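Local atomic coordinates of cytochrome P450 (CYP102L1) (Mycobacterium phage Adler, PDB entry 6N6Q), a protein that binds haem and, as a member of the cytochrome P450 family, probably activates molecular oxygen at the haem iron to oxidise organic substrates. Residues Glu103-Lys108 against Lys262-Asn267; Ala130-Glu135 against Ile161-Arg166; Arg332-Glu337 against Phe391-Met396. All coordinates share one frame; numbering follows the deposited sequence.

Contact 1 (Glu103-Lys108 against Lys262-Asn267); sequences EENWRK and KLDNNN. With HEM (protoporphyrin IX containing Fe), chain E.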
loop_
_atom_site.group_PDB
_atom_site.type_symbol
_atom_site.label_atom_id
_atom_site.label_comp_id
_atom_site.label_asym_id
_atom_site.label_seq_id
_atom_site.Cartn_x
_atom_site.Cartn_y
_atom_site.Cartn_z
ATOM N N GLU A 103 -1.112 -21.379 8.550
ATOM C CA GLU A 103 0.103 -21.794 7.860
ATOM C C GLU A 103 1.336 -21.421 8.673
ATOM O O GLU A 103 1.497 -20.271 9.093
ATOM C CB GLU A 103 0.164 -21.162 6.470
ATOM C CG GLU A 103 -0.688 -21.882 5.436
ATOM C CD GLU A 103 -0.697 -21.183 4.092
ATOM O OE1 GLU A 103 -0.644 -19.934 4.069
ATOM O OE2 GLU A 103 -0.756 -21.882 3.058
ATOM N N GLU A 104 2.206 -22.409 8.896
ATOM C CA GLU A 104 3.410 -22.201 9.692
ATOM C C GLU A 104 4.325 -21.139 9.094
ATOM O O GLU A 104 5.124 -20.540 9.824
ATOM C CB GLU A 104 4.166 -23.524 9.838
ATOM C CG GLU A 104 5.228 -23.538 10.926
ATOM C CD GLU A 104 6.074 -24.799 10.889
ATOM O OE1 GLU A 104 6.145 -25.436 9.816
ATOM O OE2 GLU A 104 6.664 -25.157 11.931
ATOM N N ASN A 105 4.223 -20.885 7.791
ATOM C CA ASN A 105 5.080 -19.900 7.147
ATOM C C ASN A 105 4.669 -18.460 7.431
ATOM O O ASN A 105 5.467 -17.551 7.174
ATOM C CB ASN A 105 5.114 -20.136 5.638
ATOM C CG ASN A 105 6.273 -21.013 5.215
ATOM O OD1 ASN A 105 7.287 -21.089 5.906
ATOM N ND2 ASN A 105 6.130 -21.679 4.076
ATOM N N TRP A 106 3.461 -18.213 7.943
ATOM C CA TRP A 106 3.155 -16.840 8.329
ATOM C C TRP A 106 3.831 -16.476 9.643
ATOM O O TRP A 106 4.411 -15.394 9.769
ATOM C CB TRP A 106 1.649 -16.595 8.450
ATOM C CG TRP A 106 1.430 -15.216 8.999
ATOM C CD1 TRP A 106 1.421 -14.047 8.295
ATOM C CD2 TRP A 106 1.271 -14.854 10.376
ATOM N NE1 TRP A 106 1.242 -12.984 9.145
ATOM C CE2 TRP A 106 1.146 -13.453 10.428
ATOM C CE3 TRP A 106 1.211 -15.582 11.569
ATOM C CZ2 TRP A 106 0.965 -12.766 11.625
ATOM C CZ3 TRP A 106 1.033 -14.897 12.754
ATOM C CH2 TRP A 106 0.907 -13.505 12.774
ATOM N N ARG A 107 3.744 -17.356 10.643
ATOM C CA ARG A 107 4.325 -17.036 11.943
ATOM C C ARG A 107 5.845 -17.007 11.874
ATOM O O ARG A 107 6.478 -16.122 12.458
ATOM C CB ARG A 107 3.852 -18.034 12.996
ATOM C CG ARG A 107 4.196 -17.621 14.417
ATOM C CD ARG A 107 4.251 -18.821 15.345
ATOM N NE ARG A 107 5.176 -19.836 14.850
ATOM C CZ ARG A 107 6.497 -19.774 14.985
ATOM N NH1 ARG A 107 7.054 -18.740 15.601
ATOM N NH2 ARG A 107 7.262 -20.745 14.502
ATOM N N LYS A 108 6.445 -17.966 11.164
ATOM C CA LYS A 108 7.895 -17.971 10.994
ATOM C C LYS A 108 8.374 -16.670 10.362
ATOM O O LYS A 108 9.206 -15.956 10.930
ATOM C CB LYS A 108 8.321 -19.171 10.145
ATOM C CG LYS A 108 8.230 -20.510 10.855
ATOM C CD LYS A 108 8.715 -21.640 9.959
ATOM C CE LYS A 108 10.140 -21.396 9.486
ATOM N NZ LYS A 108 10.639 -22.497 8.613
ATOM N N LYS A 262 14.875 -21.771 9.294
ATOM C CA LYS A 262 14.811 -20.577 8.470
ATOM C C LYS A 262 13.728 -20.730 7.406
ATOM O O LYS A 262 13.179 -21.812 7.188
ATOM C CB LYS A 262 16.164 -20.304 7.812
ATOM C CG LYS A 262 17.331 -20.225 8.781
ATOM C CD LYS A 262 18.597 -19.768 8.073
ATOM C CE LYS A 262 18.948 -20.687 6.913
ATOM N NZ LYS A 262 20.123 -20.190 6.144
ATOM N N LEU A 263 13.419 -19.622 6.740
ATOM C CA LEU A 263 12.481 -19.662 5.627
ATOM C C LEU A 263 13.101 -20.418 4.461
ATOM O O LEU A 263 14.238 -20.144 4.064
ATOM C CB LEU A 263 12.098 -18.245 5.202
ATOM C CG LEU A 263 11.395 -17.392 6.258
ATOM C CD1 LEU A 263 11.090 -16.006 5.713
ATOM C CD2 LEU A 263 10.122 -18.078 6.734
ATOM N N ASP A 264 12.361 -21.381 3.917
ATOM C CA ASP A 264 12.860 -22.140 2.783
ATOM C C ASP A 264 12.939 -21.247 1.546
ATOM O O ASP A 264 12.441 -20.117 1.523
ATOM C CB ASP A 264 11.975 -23.361 2.522
ATOM C CG ASP A 264 10.571 -22.986 2.081
ATOM O OD1 ASP A 264 10.384 -22.682 0.882
ATOM O OD2 ASP A 264 9.655 -23.000 2.929
ATOM N N ASN A 265 13.577 -21.776 0.499
ATOM C CA ASN A 265 13.851 -20.970 -0.687
ATOM C C ASN A 265 12.565 -20.505 -1.359
ATOM O O ASN A 265 12.463 -19.348 -1.785
ATOM C CB ASN A 265 14.712 -21.762 -1.670
ATOM C CG ASN A 265 15.114 -20.944 -2.880
ATOM O OD1 ASN A 265 16.027 -20.121 -2.809
ATOM N ND2 ASN A 265 14.438 -21.171 -4.002
ATOM N N ASN A 266 11.571 -21.391 -1.461
ATOM C CA ASN A 266 10.324 -21.026 -2.126
ATOM C C ASN A 266 9.603 -19.911 -1.378
ATOM O O ASN A 266 9.013 -19.018 -1.997
ATOM C CB ASN A 266 9.422 -22.253 -2.261
ATOM C CG ASN A 266 8.171 -21.970 -3.072
ATOM O OD1 ASN A 266 8.207 -21.956 -4.302
ATOM N ND2 ASN A 266 7.056 -21.746 -2.385
ATOM N N ASN A 267 9.646 -19.940 -0.044
ATOM C CA ASN A 267 8.955 -18.915 0.730
ATOM C C ASN A 267 9.691 -17.582 0.668
ATOM O O ASN A 267 9.057 -16.520 0.650
ATOM C CB ASN A 267 8.789 -19.373 2.179
ATOM C CG ASN A 267 7.907 -18.442 2.983
ATOM O OD1 ASN A 267 8.388 -17.496 3.607
ATOM N ND2 ASN A 267 6.605 -18.704 2.970
HETATM C CHA HEM E . -0.446 -5.555 5.422
HETATM C CHB HEM E . -1.770 -1.108 3.977
HETATM C CHC HEM E . 2.805 -0.198 2.595
HETATM C CHD HEM E . 3.910 -4.871 3.349
HETATM C C1A HEM E . -1.211 -4.430 5.184
HETATM C C2A HEM E . -2.609 -4.236 5.525
HETATM C C3A HEM E . -2.969 -3.015 5.127
HETATM C C4A HEM E . -1.819 -2.377 4.517
HETATM C CMA HEM E . -4.373 -2.397 5.289
HETATM C CAA HEM E . -3.535 -5.258 6.219
HETATM C CBA HEM E . -4.139 -6.167 5.152
HETATM C CGA HEM E . -5.190 -7.066 5.751
HETATM O O1A HEM E . -5.530 -6.894 6.951
HETATM O O2A HEM E . -5.692 -7.960 5.022
HETATM C C1B HEM E . -0.636 -0.453 3.532
HETATM C C2B HEM E . -0.549 0.949 3.176
HETATM C C3B HEM E . 0.717 1.206 2.792
HETATM C C4B HEM E . 1.467 -0.033 2.895
HETATM C CMB HEM E . -1.753 1.917 3.253
HETATM C CAB HEM E . 1.363 2.532 2.309
HETATM C CBB HEM E . 0.718 3.696 2.163
HETATM C C1C HEM E . 3.528 -1.370 2.699
HETATM C C2C HEM E . 4.947 -1.537 2.461
HETATM C C3C HEM E . 5.266 -2.816 2.663
HETATM C C4C HEM E . 4.052 -3.528 3.043
HETATM C CMC HEM E . 5.939 -0.431 2.039
HETATM C CAC HEM E . 6.704 -3.366 2.498
HETATM C CBC HEM E . 7.027 -4.642 2.733
HETATM C C1D HEM E . 2.837 -5.467 3.984
HETATM C C2D HEM E . 2.754 -6.850 4.420
HETATM C C3D HEM E . 1.558 -7.037 4.990
HETATM C C4D HEM E . 0.831 -5.783 4.942
HETATM C CMD HEM E . 3.855 -7.920 4.251
HETATM C CAD HEM E . 1.036 -8.359 5.600
HETATM C CBD HEM E . 1.526 -8.500 7.037
HETATM C CGD HEM E . 0.941 -9.741 7.665
HETATM O O1D HEM E . 1.609 -10.338 8.551
HETATM O O2D HEM E . -0.188 -10.142 7.279
HETATM N NA HEM E . -0.768 -3.273 4.569
HETATM N NB HEM E . 0.610 -1.017 3.349
HETATM N NC HEM E . 3.020 -2.606 3.051
HETATM N ND HEM E . 1.645 -4.851 4.321
HETATM FE FE HEM E . 1.092 -2.970 3.687
#

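Contact 2 (Ala130-Glu135 against Ile161-Arg166); sequences AATVRE and IEIISR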
loop_
_atom_site.group_PDB
_atom_site.type_symbol
_atom_site.label_atom_id
_atom_site.label_comp_id
_atom_site.label_asym_id
_atom_site.label_seq_id
_atom_site.Cartn_x
_atom_site.Cartn_y
_atom_site.Cartn_z
ATOM N N ALA A 130 16.810 7.619 0.115
ATOM C CA ALA A 130 17.012 9.002 -0.305
ATOM C C ALA A 130 17.758 9.076 -1.630
ATOM O O ALA A 130 17.479 9.951 -2.459
ATOM C CB ALA A 130 17.765 9.774 0.778
ATOM N N ALA A 131 18.713 8.169 -1.848
ATOM C CA ALA A 131 19.424 8.145 -3.123
ATOM C C ALA A 131 18.490 7.802 -4.275
ATOM O O ALA A 131 18.662 8.313 -5.388
ATOM C CB ALA A 131 20.582 7.148 -3.062
ATOM N N THR A 132 17.496 6.947 -4.029
ATOM C CA THR A 132 16.560 6.577 -5.086
ATOM C C THR A 132 15.617 7.729 -5.412
ATOM O O THR A 132 15.253 7.930 -6.578
ATOM C CB THR A 132 15.780 5.330 -4.674
ATOM O OG1 THR A 132 16.703 4.289 -4.330
ATOM C CG2 THR A 132 14.892 4.849 -5.811
ATOM N N VAL A 133 15.213 8.498 -4.399
ATOM C CA VAL A 133 14.413 9.693 -4.649
ATOM C C VAL A 133 15.209 10.698 -5.471
ATOM O O VAL A 133 14.672 11.347 -6.378
ATOM C CB VAL A 133 13.925 10.300 -3.321
ATOM C CG1 VAL A 133 13.100 11.550 -3.578
ATOM C CG2 VAL A 133 13.117 9.278 -2.532
ATOM N N ARG A 134 16.504 10.837 -5.170
ATOM C CA ARG A 134 17.364 11.725 -5.950
ATOM C C ARG A 134 17.341 11.353 -7.427
ATOM O O ARG A 134 17.313 12.231 -8.296
ATOM C CB ARG A 134 18.796 11.677 -5.412
ATOM C CG ARG A 134 19.768 12.591 -6.147
ATOM C CD ARG A 134 19.373 14.043 -5.959
ATOM N NE ARG A 134 20.197 14.969 -6.730
ATOM C CZ ARG A 134 21.314 15.529 -6.278
ATOM N NH1 ARG A 134 21.756 15.249 -5.060
ATOM N NH2 ARG A 134 21.995 16.368 -7.049
ATOM N N GLU A 135 17.339 10.052 -7.726
ATOM C CA GLU A 135 17.308 9.605 -9.113
ATOM C C GLU A 135 16.017 10.019 -9.811
ATOM O O GLU A 135 16.034 10.340 -11.005
ATOM C CB GLU A 135 17.492 8.088 -9.169
ATOM C CG GLU A 135 17.546 7.500 -10.569
ATOM C CD GLU A 135 17.928 6.034 -10.562
ATOM O OE1 GLU A 135 18.836 5.663 -9.792
ATOM O OE2 GLU A 135 17.313 5.251 -11.316
ATOM N N ILE A 161 8.796 0.942 -6.398
ATOM C CA ILE A 161 9.383 -0.352 -6.732
ATOM C C ILE A 161 10.883 -0.330 -6.471
ATOM O O ILE A 161 11.431 -1.216 -5.805
ATOM C CB ILE A 161 9.072 -0.728 -8.193
ATOM C CG1 ILE A 161 7.645 -1.262 -8.317
ATOM C CG2 ILE A 161 10.076 -1.753 -8.707
ATOM C CD1 ILE A 161 7.183 -1.422 -9.742
ATOM N N GLU A 162 11.567 0.696 -6.982
ATOM C CA GLU A 162 13.006 0.796 -6.770
ATOM C C GLU A 162 13.342 1.042 -5.307
ATOM O O GLU A 162 14.377 0.570 -4.826
ATOM C CB GLU A 162 13.596 1.901 -7.646
ATOM C CG GLU A 162 13.490 1.621 -9.135
ATOM C CD GLU A 162 14.087 0.280 -9.514
ATOM O OE1 GLU A 162 15.176 -0.060 -9.001
ATOM O OE2 GLU A 162 13.464 -0.442 -10.320
ATOM N N ILE A 163 12.485 1.764 -4.582
ATOM C CA ILE A 163 12.747 2.021 -3.167
ATOM C C ILE A 163 12.764 0.714 -2.383
ATOM O O ILE A 163 13.675 0.460 -1.589
ATOM C CB ILE A 163 11.716 3.012 -2.598
ATOM C CG1 ILE A 163 12.000 4.424 -3.114
ATOM C CG2 ILE A 163 11.726 2.983 -1.075
ATOM C CD1 ILE A 163 11.097 5.480 -2.527
ATOM N N ILE A 164 11.766 -0.143 -2.603
ATOM C CA ILE A 164 11.689 -1.393 -1.852
ATOM C C ILE A 164 12.792 -2.350 -2.288
ATOM O O ILE A 164 13.459 -2.974 -1.455
ATOM C CB ILE A 164 10.299 -2.031 -2.011
ATOM C CG1 ILE A 164 9.217 -1.064 -1.536
ATOM C CG2 ILE A 164 10.221 -3.332 -1.231
ATOM C CD1 ILE A 164 7.823 -1.576 -1.759
ATOM N N SER A 165 12.998 -2.485 -3.601
ATOM C CA SER A 165 13.962 -3.461 -4.095
ATOM C C SER A 165 15.390 -3.075 -3.727
ATOM O O SER A 165 16.169 -3.923 -3.276
ATOM C CB SER A 165 13.817 -3.623 -5.609
ATOM O OG SER A 165 14.115 -2.416 -6.290
ATOM N N ARG A 166 15.752 -1.800 -3.896
ATOM C CA ARG A 166 17.124 -1.389 -3.614
ATOM C C ARG A 166 17.387 -1.311 -2.116
ATOM O O ARG A 166 18.442 -1.748 -1.644
ATOM C CB ARG A 166 17.424 -0.047 -4.278
ATOM C CG ARG A 166 17.278 -0.056 -5.788
ATOM C CD ARG A 166 17.517 1.329 -6.357
ATOM N NE ARG A 166 17.100 1.435 -7.752
ATOM C CZ ARG A 166 17.349 2.489 -8.523
ATOM N NH1 ARG A 166 18.021 3.523 -8.037
ATOM N NH2 ARG A 166 16.933 2.505 -9.781
HETATM O O HOH W 1 19.291 3.822 -5.639
#

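Contact 3 (Arg332-Glu337 against Phe391-Met396); sequences RLVIDE and FKPERM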
loop_
_atom_site.group_PDB
_atom_site.type_symbol
_atom_site.label_atom_id
_atom_site.label_comp_id
_atom_site.label_asym_id
_atom_site.label_seq_id
_atom_site.Cartn_x
_atom_site.Cartn_y
_atom_site.Cartn_z
ATOM N N ARG A 332 3.636 15.155 7.522
ATOM C CA ARG A 332 3.041 13.920 8.022
ATOM C C ARG A 332 1.524 14.045 8.121
ATOM O O ARG A 332 0.795 13.081 7.859
ATOM C CB ARG A 332 3.647 13.564 9.379
ATOM C CG ARG A 332 2.979 12.395 10.087
ATOM C CD ARG A 332 3.036 11.117 9.259
ATOM N NE ARG A 332 2.587 9.964 10.033
ATOM C CZ ARG A 332 3.401 9.167 10.718
ATOM N NH1 ARG A 332 4.708 9.392 10.715
ATOM N NH2 ARG A 332 2.909 8.145 11.403
ATOM N N LEU A 333 1.030 15.231 8.488
ATOM C CA LEU A 333 -0.412 15.439 8.547
ATOM C C LEU A 333 -1.036 15.450 7.158
ATOM O O LEU A 333 -2.222 15.134 7.011
ATOM C CB LEU A 333 -0.731 16.743 9.282
ATOM C CG LEU A 333 -0.399 16.782 10.773
ATOM C CD1 LEU A 333 -0.896 18.078 11.395
ATOM C CD2 LEU A 333 -0.989 15.578 11.488
ATOM N N VAL A 334 -0.263 15.813 6.134
ATOM C CA VAL A 334 -0.780 15.779 4.769
ATOM C C VAL A 334 -0.988 14.339 4.319
ATOM O O VAL A 334 -2.024 13.993 3.738
ATOM C CB VAL A 334 0.162 16.538 3.816
ATOM C CG1 VAL A 334 -0.320 16.418 2.379
ATOM C CG2 VAL A 334 0.264 17.999 4.223
ATOM N N ILE A 335 -0.006 13.473 4.586
ATOM C CA ILE A 335 -0.121 12.074 4.191
ATOM C C ILE A 335 -1.226 11.385 4.980
ATOM O O ILE A 335 -1.950 10.536 4.447
ATOM C CB ILE A 335 1.227 11.355 4.368
ATOM C CG1 ILE A 335 2.338 12.126 3.661
ATOM C CG2 ILE A 335 1.145 9.939 3.829
ATOM C CD1 ILE A 335 3.690 11.468 3.767
ATOM N N ASP A 336 -1.372 11.735 6.260
ATOM C CA ASP A 336 -2.422 11.137 7.076
ATOM C C ASP A 336 -3.801 11.481 6.530
ATOM O O ASP A 336 -4.669 10.611 6.405
ATOM C CB ASP A 336 -2.284 11.595 8.528
ATOM C CG ASP A 336 -1.080 10.991 9.217
ATOM O OD1 ASP A 336 -0.391 10.159 8.591
ATOM O OD2 ASP A 336 -0.822 11.343 10.387
ATOM N N GLU A 337 -4.018 12.754 6.188
ATOM C CA GLU A 337 -5.303 13.159 5.632
ATOM C C GLU A 337 -5.546 12.528 4.267
ATOM O O GLU A 337 -6.693 12.228 3.920
ATOM C CB GLU A 337 -5.379 14.685 5.543
ATOM C CG GLU A 337 -6.705 15.230 5.023
ATOM C CD GLU A 337 -7.850 15.084 6.014
ATOM O OE1 GLU A 337 -7.627 14.576 7.133
ATOM O OE2 GLU A 337 -8.983 15.485 5.669
ATOM N N PHE A 391 -10.381 18.040 2.348
ATOM C CA PHE A 391 -8.975 17.753 2.626
ATOM C C PHE A 391 -8.461 18.830 3.577
ATOM O O PHE A 391 -8.216 19.968 3.170
ATOM C CB PHE A 391 -8.163 17.706 1.337
ATOM C CG PHE A 391 -6.719 17.344 1.541
ATOM C CD1 PHE A 391 -6.334 16.019 1.662
ATOM C CD2 PHE A 391 -5.746 18.327 1.608
ATOM C CE1 PHE A 391 -5.005 15.680 1.851
ATOM C CE2 PHE A 391 -4.416 17.994 1.796
ATOM C CZ PHE A 391 -4.046 16.669 1.918
ATOM N N LYS A 392 -8.311 18.472 4.850
ATOM C CA LYS A 392 -7.848 19.402 5.880
ATOM C C LYS A 392 -6.802 18.690 6.730
ATOM O O LYS A 392 -7.154 17.923 7.641
ATOM C CB LYS A 392 -9.003 19.907 6.739
ATOM C CG LYS A 392 -10.165 20.486 5.946
ATOM C CD LYS A 392 -11.307 20.929 6.851
ATOM C CE LYS A 392 -10.955 22.191 7.620
ATOM N NZ LYS A 392 -12.144 22.757 8.316
ATOM N N PRO A 393 -5.513 18.911 6.460
ATOM C CA PRO A 393 -4.470 18.192 7.213
ATOM C C PRO A 393 -4.495 18.459 8.706
ATOM O O PRO A 393 -4.186 17.551 9.488
ATOM C CB PRO A 393 -3.168 18.697 6.575
ATOM C CG PRO A 393 -3.567 19.163 5.212
ATOM C CD PRO A 393 -4.951 19.723 5.368
ATOM N N GLU A 394 -4.857 19.674 9.129
ATOM C CA GLU A 394 -4.873 19.995 10.552
ATOM C C GLU A 394 -5.861 19.133 11.328
ATOM O O GLU A 394 -5.761 19.045 12.557
ATOM C CB GLU A 394 -5.194 21.477 10.759
ATOM C CG GLU A 394 -4.063 22.431 10.392
ATOM C CD GLU A 394 -4.113 22.888 8.943
ATOM O OE1 GLU A 394 -4.754 22.200 8.115
ATOM O OE2 GLU A 394 -3.514 23.943 8.635
ATOM N N ARG A 395 -6.807 18.497 10.635
ATOM C CA ARG A 395 -7.754 17.603 11.293
ATOM C C ARG A 395 -7.056 16.426 11.960
ATOM O O ARG A 395 -7.487 15.974 13.027
ATOM C CB ARG A 395 -8.773 17.099 10.270
ATOM C CG ARG A 395 -9.729 16.041 10.784
ATOM C CD ARG A 395 -10.200 15.144 9.651
ATOM N NE ARG A 395 -10.439 15.890 8.417
ATOM C CZ ARG A 395 -11.543 16.586 8.164
ATOM N NH1 ARG A 395 -12.517 16.642 9.064
ATOM N NH2 ARG A 395 -11.674 17.229 7.011
ATOM N N MET A 396 -5.978 15.924 11.359
ATOM C CA MET A 396 -5.339 14.697 11.817
ATOM C C MET A 396 -4.380 14.910 12.981
ATOM O O MET A 396 -3.597 14.003 13.289
ATOM C CB MET A 396 -4.606 14.025 10.653
ATOM C CG MET A 396 -5.510 13.665 9.487
ATOM S SD MET A 396 -6.917 12.655 9.994
ATOM C CE MET A 396 -6.085 11.174 10.564
#

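Contact 1 (Glu103-Lys108 against Lys262-Asn267)
Lys262 meets Lys108 through its backbone: the carbonyl oxygen, Lys262 O, accepts a hydrogen bond from Lys108 NZ at 3.0 Å. The ammonium stands above the carbonyl plane, brought there by a lysine chain that is extended apart from one bend at its third torsion (chi3 57°). Leu263 follows with one methyl, its CD2 lying 4.0 Å from CB of Lys108, while the same side chain packs on Ala109 and Ile112 further along helix 104-113. Asp264 sits at the N-cap of helix 265-296, and its OD1 accepts from Asn267 N at 3.0 Å. Asn267, in the first turn of that helix, slides past Asn105 in the opposite direction, their amide planes 36° apart. The two ND2 atoms, Asn105 ND2 and Asn267 ND2, come within 3.2 Å, yet both are donors and do not bond each other. Asp94 reconciles them, its carboxylate taking Asn105 ND2 and its carbonyl oxygen, weakly, Asn267 ND2; Gln271 donates to Asn267 OD1. Trp106, next to Asn105, points away from the second segment, and its NE1 donates to haem propionate O1D at 2.7 Å, the oxygen lying at the indole edge. A buried ammonium held by a carbonyl, with the Asp264 carboxylate nearby, is probably stabilised as a cation. Its bond, the one direct hydrogen bond between the segments, and the shared partner Asp94 tie the helix carrying Trp106 to the start of helix 265-296.

Contact 2 (Ala130-Glu135 against Ile161-Arg166)
Arg166 and Glu135 meet at about a right angle, the guanidinium presenting its NH1-NH2 end to the carboxylate. NH1 of Arg166 donates to Glu135 OE1 at 2.9 Å and NH2 of Arg166 to Glu135 OE2 at 3.2 Å. Both bonds are nearly straight and lie in the guanidinium plane, but the carboxylate is turned 44° from that plane, which leaves OE1 approached from above the carboxylate. The arginine chain runs extended from CG to NE, and from its NE edge it donates to the anti lone pair of Glu162 OE1, 2.7 Å from Arg166 NE. Glu162 curls back to this place through a bend at its second torsion (chi2 -54°). One cation thus bridges two carboxylates, and the backbone amides of Phe173, Asn174 and Leu176 give them further donors. The segments, parts of helices 119-145 and 152-169, run roughly antiparallel, their axes 9.4 Å apart at closest; the two helices correspond to D and E of the P450 four-helix bundle, which helices 265-296 and 422-439 complete. Between them Thr132 fills the centre. Its CG2, anti to the backbone N, touches Glu162 CB at 3.7 Å and Ile163 CG1 at 4.0 Å, and also lies over one face of the guanidinium. The hydroxyl branch lies by Arg166 CD, where a water donates to Thr132 OG1 and accepts from Arg166 NH1; OG1 is also hydrogen-bonded to the carbonyl of Arg128. Deeper in, Val133 CG2 approaches Ile163 CD1 at 4.3 Å, against side chains of helix 422-439.

Contact 3 (Arg332-Glu337 against Phe391-Met396)
Glu337 folds its carboxylate against Arg395 by keeping CG anti to the backbone N and then bending at the second torsion (chi2 72°). Arg395 answers with a bend of its own at chi3 (-39°), which lays its guanidinium nearly parallel to the carboxylate, the planes 14° apart. NE of Arg395 reaches Glu337 OE2 on the syn side at 3.1 Å; the further bonds from NE to OE1 and from NH2 to OE2 are weak. The backbone amide Lys392 N drops straight onto Glu337 OE2 at 3.2 Å, from the same face of the carboxylate as Arg395 NE. Met396, coiled at both its second and third torsions, crosses the glutamate and sets CG 3.3 Å from Glu337 OE1. On the apolar flank, Val334 CG1 meets the edge of the Phe391 ring, 3.8 Å from CZ, and Leu333 CD2 lies 4.0 Å from Met396 CB. Arg340 also bridges to Glu337, completing the Glu-Arg-Arg triad that P450s build from the ExxR motif of helix K and the arginine of the PERF-type loop, here Pro393-Met396. Two guanidinium groups and an amide on one carboxylate would be expected to lower its pKa; Arg395 and Lys392 N fasten the loop, while Arg340 belongs to the helix itself.

In the fold
Contact 2 is nested within the loop closed by contact 1, and contact 3 follows both in the chain. Their centres lie about 27 Å (contacts 1 and 2), about 25 Å (contacts 2 and 3) and about 38 Å (contacts 1 and 3) apart without touching, contacts 1 and 3 being on opposite sides of the chain's centre. Helix 265-296 starts in contact 1 and packs on Ile161 and Ile164 of contact 2, while helix 422-439 touches contact 2 and Ile335, on the side of segment 332-337 turned away from segment 391-396. The haem is hydrogen-bonded through a propionate to Trp106. Helix 104-113, the four-helix bundle and the ExxR region are thus each held by a separate contact.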